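Local coordinates for protein yahD a copper inducible hydrolase (Lactococcus lactis subsp. lactis, PDB 3OG9) that probably acts as a hydrolase of the alpha/beta fold, is induced by copper and binds D-malate in its pocket, at residues 115-120 against 128-133; 153-158 against 195-200. One frame throughout, in Å; residues are numbered along the deposited sequence.

Contact 1. Residues 115-120 against 128-133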
loop_
_atom_site.group_PDB
_atom_site.type_symbol
_atom_site.label_atom_id
_atom_site.label_comp_id
_atom_site.label_asym_id
_atom_site.label_seq_id
_atom_site.Cartn_x
_atom_site.Cartn_y
_atom_site.Cartn_z
ATOM N N VAL A 115 2.200 -4.552 0.900
ATOM C CA VAL A 115 2.103 -5.233 -0.377
ATOM C C VAL A 115 2.328 -4.257 -1.531
ATOM O O VAL A 115 3.057 -4.576 -2.493
ATOM C CB VAL A 115 0.759 -6.012 -0.431
ATOM C CG1 VAL A 115 0.243 -6.249 -1.851
ATOM C CG2 VAL A 115 0.937 -7.332 0.317
ATOM N N ALA A 116 1.728 -3.069 -1.416
ATOM C CA ALA A 116 1.916 -1.969 -2.413
ATOM C C ALA A 116 3.397 -1.558 -2.514
ATOM O O ALA A 116 3.973 -1.397 -3.617
ATOM C CB ALA A 116 1.058 -0.760 -2.046
ATOM N N LEU A 117 3.991 -1.383 -1.343
ATOM C CA LEU A 117 5.386 -0.983 -1.227
ATOM C C LEU A 117 6.325 -2.046 -1.771
ATOM O O LEU A 117 7.303 -1.749 -2.461
ATOM C CB LEU A 117 5.706 -0.705 0.225
ATOM C CG LEU A 117 5.163 0.603 0.759
ATOM C CD1 LEU A 117 5.321 0.576 2.289
ATOM C CD2 LEU A 117 5.886 1.801 0.123
ATOM N N ASN A 118 6.001 -3.301 -1.494
ATOM C CA ASN A 118 6.793 -4.395 -2.042
ATOM C C ASN A 118 6.692 -4.521 -3.577
ATOM O O ASN A 118 7.714 -4.671 -4.249
ATOM C CB ASN A 118 6.426 -5.706 -1.336
ATOM C CG ASN A 118 7.340 -6.859 -1.740
ATOM O OD1 ASN A 118 7.035 -7.601 -2.668
ATOM N ND2 ASN A 118 8.466 -7.001 -1.043
ATOM N N MET A 119 5.473 -4.441 -4.123
ATOM C CA MET A 119 5.258 -4.440 -5.578
ATOM C C MET A 119 6.026 -3.318 -6.288
ATOM O O MET A 119 6.591 -3.530 -7.366
ATOM C CB MET A 119 3.776 -4.308 -5.888
ATOM C CG MET A 119 3.034 -5.632 -5.634
ATOM S SD MET A 119 1.283 -5.597 -6.059
ATOM C CE MET A 119 0.725 -4.141 -5.205
ATOM N N PHE A 120 6.034 -2.150 -5.664
ATOM C CA PHE A 120 6.671 -0.937 -6.206
ATOM C C PHE A 120 8.176 -1.185 -6.265
ATOM O O PHE A 120 8.829 -0.973 -7.318
ATOM C CB PHE A 120 6.382 0.200 -5.232
ATOM C CG PHE A 120 6.639 1.578 -5.777
ATOM C CD1 PHE A 120 6.167 1.946 -7.033
ATOM C CD2 PHE A 120 7.296 2.519 -5.001
ATOM C CE1 PHE A 120 6.362 3.252 -7.536
ATOM C CE2 PHE A 120 7.492 3.825 -5.481
ATOM C CZ PHE A 120 7.011 4.185 -6.760
ATOM N N ASP A 128 2.248 5.727 -9.875
ATOM C CA ASP A 128 2.751 7.095 -9.927
ATOM C C ASP A 128 3.199 7.573 -8.535
ATOM O O ASP A 128 4.261 8.204 -8.391
ATOM C CB ASP A 128 1.695 8.036 -10.502
ATOM C CG ASP A 128 2.214 9.457 -10.620
ATOM O OD1 ASP A 128 3.262 9.632 -11.278
ATOM O OD2 ASP A 128 1.600 10.376 -10.035
ATOM N N LYS A 129 2.370 7.274 -7.524
ATOM C CA LYS A 129 2.641 7.647 -6.119
ATOM C C LYS A 129 2.137 6.555 -5.193
ATOM O O LYS A 129 1.293 5.746 -5.597
ATOM C CB LYS A 129 1.866 8.896 -5.727
ATOM C CG LYS A 129 2.244 10.116 -6.460
ATOM C CD LYS A 129 1.468 11.288 -5.985
ATOM C CE LYS A 129 1.992 12.501 -6.677
ATOM N NZ LYS A 129 1.765 12.469 -8.156
ATOM N N ILE A 130 2.654 6.544 -3.955
ATOM C CA ILE A 130 2.157 5.642 -2.908
ATOM C C ILE A 130 1.933 6.419 -1.619
ATOM O O ILE A 130 2.749 7.242 -1.227
ATOM C CB ILE A 130 3.173 4.497 -2.633
ATOM C CG1 ILE A 130 3.287 3.583 -3.857
ATOM C CG2 ILE A 130 2.747 3.638 -1.388
ATOM C CD1 ILE A 130 4.070 2.305 -3.590
ATOM N N ILE A 131 0.801 6.161 -0.977
ATOM C CA ILE A 131 0.517 6.639 0.359
ATOM C C ILE A 131 0.408 5.366 1.183
ATOM O O ILE A 131 -0.531 4.567 0.987
ATOM C CB ILE A 131 -0.814 7.441 0.375
ATOM C CG1 ILE A 131 -0.619 8.731 -0.437
ATOM C CG2 ILE A 131 -1.261 7.796 1.840
ATOM C CD1 ILE A 131 -1.849 9.577 -0.678
ATOM N N ALA A 132 1.376 5.159 2.084
ATOM C CA ALA A 132 1.424 3.914 2.892
ATOM C C ALA A 132 1.246 4.257 4.357
ATOM O O ALA A 132 2.142 4.841 4.946
ATOM C CB ALA A 132 2.766 3.213 2.716
ATOM N N PHE A 133 0.106 3.911 4.944
ATOM C CA PHE A 133 -0.097 4.118 6.383
ATOM C C PHE A 133 0.370 2.929 7.184
ATOM O O PHE A 133 -0.120 1.807 6.989
ATOM C CB PHE A 133 -1.557 4.412 6.704
ATOM C CG PHE A 133 -2.115 5.634 5.991
ATOM C CD1 PHE A 133 -1.692 6.919 6.329
ATOM C CD2 PHE A 133 -3.098 5.496 5.000
ATOM C CE1 PHE A 133 -2.229 8.063 5.661
ATOM C CE2 PHE A 133 -3.637 6.636 4.335
ATOM C CZ PHE A 133 -3.206 7.902 4.665
#
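Ile130 drives both its branches into the face of helix 111-121, and Phe120 and Leu117 receive one each. Its longer arm runs across the Phe120 ring: CG1 stands 4.3 Å above the ring plane, over the centre, while CD1 of Ile130 settles against the near end of the same residue, 3.5 Å from Phe120 CG and about equally close to Phe120 CB. The two side chains thus pass one another in opposite directions. With CG anti to its own backbone N (chi1 -165°), Phe120 presents a ring face to the strand. The methyl CD1 of Ile130 also packs 3.7 Å from Ala116 O, a carbonyl that already accepts from Phe120 N within the helix at 3.0 Å. The shorter branch, Ile130 CG2, packs 3.9 Å from Leu117 CD2, the chains crossing at a slant. The other Leu117 methyl, CD1, reaches 3.7 Å to Ala132 CB; the leucine fork thus touches both strand residues, Ile130 with one methyl and Ala132 with the other. The side-chain contacts are apolar, and all five residues are buried. They form inside a beta-alpha-beta crossover, strand 105-109 to helix 111-121 to strand 129-133; the axes of 115-120 and 129-133 pass 9.2 Å apart at 144°. Helix 76-97 meets Val115 and Met119 on another side of the helix, strand 151-156 adds Val152 against Phe120 and Leu154 against Ala132, and helix 195-208 receives Ile131 and Phe133 across the sheet.

Contact 2. Residues 153-158 against 195-200; sequences FLSYAP and QEEVLA
Ser155 OG is held from two directions: it donates to Glu197 OE2 over a short 2.5 Å and accepts from the backbone N of His134. This tie joins strand 151-156 of the central sheet of the alpha/beta hydrolase fold to the first turns of the C-terminal helix 195-208; the segments 153-156 and 195-200 run nearly antiparallel (163°), their axes 9.8 Å apart. The hydroxyl meets OE2 almost in line with the bond from Glu197 CD. Both side chains take a tight first torsion, with Ser155 OG (chi1 69°) and Glu197 CG (chi1 71°) each tucked between backbone N and carbonyl carbon; beyond CG the glutamate extends to the strand. Its second oxygen, OE1, is hydrogen-bonded to His134 NE2, so both oxygens of the buried carboxylate are held. A leucine in place of Glu197 would probably leave the Ser155 hydroxyl and His134 NE2 without the carboxylate that ties them together. Further along, Phe153 supplies the apolar half of the contact. Its ring reaches the helix with CZ, 3.9 Å from Ala200 CB, and Trp204 meets it at a steep tilt. The ring also approaches helix backbone obliquely: Phe153 CZ lies 3.8 Å from Glu197 O, and Phe153 CE1 lies 3.8 Å from Ala200 C.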
loop_
_atom_site.group_PDB
_atom_site.type_symbol
_atom_site.label_atom_id
_atom_site.label_comp_id
_atom_site.label_asym_id
_atom_site.label_seq_id
_atom_site.Cartn_x
_atom_site.Cartn_y
_atom_site.Cartn_z
ATOM N N PHE A 153 4.428 8.851 0.336
ATOM C CA PHE A 153 4.077 9.303 1.710
ATOM C C PHE A 153 4.042 8.076 2.629
ATOM O O PHE A 153 3.432 7.059 2.249
ATOM C CB PHE A 153 2.658 9.924 1.681
ATOM C CG PHE A 153 2.143 10.382 3.054
ATOM C CD1 PHE A 153 2.274 11.706 3.450
ATOM C CD2 PHE A 153 1.500 9.492 3.899
ATOM C CE1 PHE A 153 1.781 12.128 4.707
ATOM C CE2 PHE A 153 0.998 9.890 5.170
ATOM C CZ PHE A 153 1.167 11.208 5.571
ATOM N N LEU A 154 4.714 8.154 3.792
ATOM C CA LEU A 154 4.751 7.065 4.757
ATOM C C LEU A 154 4.411 7.591 6.117
ATOM O O LEU A 154 4.937 8.642 6.532
ATOM C CB LEU A 154 6.158 6.438 4.870
ATOM C CG LEU A 154 6.811 5.918 3.600
ATOM C CD1 LEU A 154 8.281 5.527 3.864
ATOM C CD2 LEU A 154 6.056 4.723 3.022
ATOM N N SER A 155 3.588 6.853 6.847
ATOM C CA SER A 155 3.421 7.188 8.283
ATOM C C SER A 155 4.114 6.138 9.142
ATOM O O SER A 155 4.258 4.994 8.720
ATOM C CB SER A 155 1.961 7.269 8.667
ATOM O OG SER A 155 1.354 5.993 8.629
ATOM N N TYR A 156 4.484 6.540 10.369
ATOM C CA TYR A 156 5.106 5.658 11.317
ATOM C C TYR A 156 4.695 6.155 12.713
ATOM O O TYR A 156 4.541 7.364 12.907
ATOM C CB TYR A 156 6.625 5.759 11.099
ATOM C CG TYR A 156 7.453 5.141 12.171
ATOM C CD1 TYR A 156 7.566 3.741 12.274
ATOM C CD2 TYR A 156 8.117 5.946 13.109
ATOM C CE1 TYR A 156 8.325 3.161 13.299
ATOM C CE2 TYR A 156 8.889 5.374 14.118
ATOM C CZ TYR A 156 8.993 3.990 14.206
ATOM O OH TYR A 156 9.745 3.421 15.228
ATOM N N ALA A 157 4.491 5.248 13.667
ATOM C CA ALA A 157 4.406 5.689 15.071
ATOM C C ALA A 157 5.524 5.032 15.887
ATOM O O ALA A 157 5.781 3.853 15.707
ATOM C CB ALA A 157 3.031 5.357 15.667
ATOM N N PRO A 158 6.169 5.754 16.815
ATOM C CA PRO A 158 7.275 5.105 17.541
ATOM C C PRO A 158 6.748 4.180 18.665
ATOM O O PRO A 158 7.535 3.446 19.276
ATOM C CB PRO A 158 8.098 6.289 18.080
ATOM C CG PRO A 158 7.099 7.415 18.240
ATOM C CD PRO A 158 5.842 7.061 17.442
ATOM N N GLN A 195 -6.847 10.011 12.304
ATOM C CA GLN A 195 -7.465 11.079 11.503
ATOM C C GLN A 195 -6.401 12.061 11.038
ATOM O O GLN A 195 -6.483 12.611 9.937
ATOM C CB GLN A 195 -8.588 11.792 12.300
ATOM C CG GLN A 195 -9.815 10.828 12.528
ATOM C CD GLN A 195 -10.983 11.384 13.373
ATOM O OE1 GLN A 195 -11.341 10.820 14.427
ATOM N NE2 GLN A 195 -11.612 12.436 12.884
ATOM N N GLU A 196 -5.414 12.308 11.889
ATOM C CA GLU A 196 -4.382 13.308 11.603
ATOM C C GLU A 196 -3.453 12.823 10.491
ATOM O O GLU A 196 -3.019 13.616 9.645
ATOM C CB GLU A 196 -3.562 13.643 12.863
ATOM C CG GLU A 196 -4.372 14.362 13.971
ATOM C CD GLU A 196 -5.280 13.424 14.821
ATOM O OE1 GLU A 196 -5.238 12.174 14.669
ATOM O OE2 GLU A 196 -6.047 13.959 15.663
ATOM N N GLU A 197 -3.145 11.534 10.470
ATOM C CA GLU A 197 -2.254 11.098 9.370
ATOM C C GLU A 197 -2.962 11.121 8.026
ATOM O O GLU A 197 -2.337 11.384 7.005
ATOM C CB GLU A 197 -1.585 9.744 9.633
ATOM C CG GLU A 197 -2.495 8.530 9.575
ATOM C CD GLU A 197 -1.758 7.288 10.111
ATOM O OE1 GLU A 197 -1.893 6.970 11.299
ATOM O OE2 GLU A 197 -0.989 6.674 9.347
ATOM N N VAL A 198 -4.262 10.847 8.027
ATOM C CA VAL A 198 -5.066 10.964 6.808
ATOM C C VAL A 198 -5.158 12.416 6.262
ATOM O O VAL A 198 -5.022 12.655 5.035
ATOM C CB VAL A 198 -6.442 10.311 6.997
ATOM C CG1 VAL A 198 -7.368 10.609 5.815
ATOM C CG2 VAL A 198 -6.248 8.834 7.203
ATOM N N LEU A 199 -5.367 13.382 7.150
ATOM C CA LEU A 199 -5.297 14.791 6.726
ATOM C C LEU A 199 -3.904 15.196 6.210
ATOM O O LEU A 199 -3.796 15.995 5.267
ATOM C CB LEU A 199 -5.782 15.738 7.832
ATOM C CG LEU A 199 -7.271 15.563 8.179
ATOM C CD1 LEU A 199 -7.706 16.604 9.223
ATOM C CD2 LEU A 199 -8.141 15.690 6.929
ATOM N N ALA A 200 -2.855 14.661 6.829
ATOM C CA ALA A 200 -1.486 14.921 6.401
ATOM C C ALA A 200 -1.275 14.410 4.963
ATOM O O ALA A 200 -0.637 15.067 4.115
ATOM C CB ALA A 200 -0.497 14.288 7.357
#

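Contacts 1 and 2 lie 14 Å apart, centre to centre, and share one sheet: strands 129-133 and 151-156 are parallel neighbours. Probable hydrogen bonds from Phe153 N to Ile130 O and from Ala132 N to Phe153 O, each 2.8 Å, stitch them together. Ile130 and Ala132 face helix 111-121, whereas Phe153 and Ser155 face helix 195-208, so the two contacts cover opposite faces of the sheet. Neither touches the D-malate: the side chain of Leu117 is about 9 Å from the ligand and that of Ser155 about 12 Å. The side chain of Ser155 is about 8 Å from that of malate-binding His191, which probably forms a triad with Ser110, the residue on the presumed nucleophile elbow.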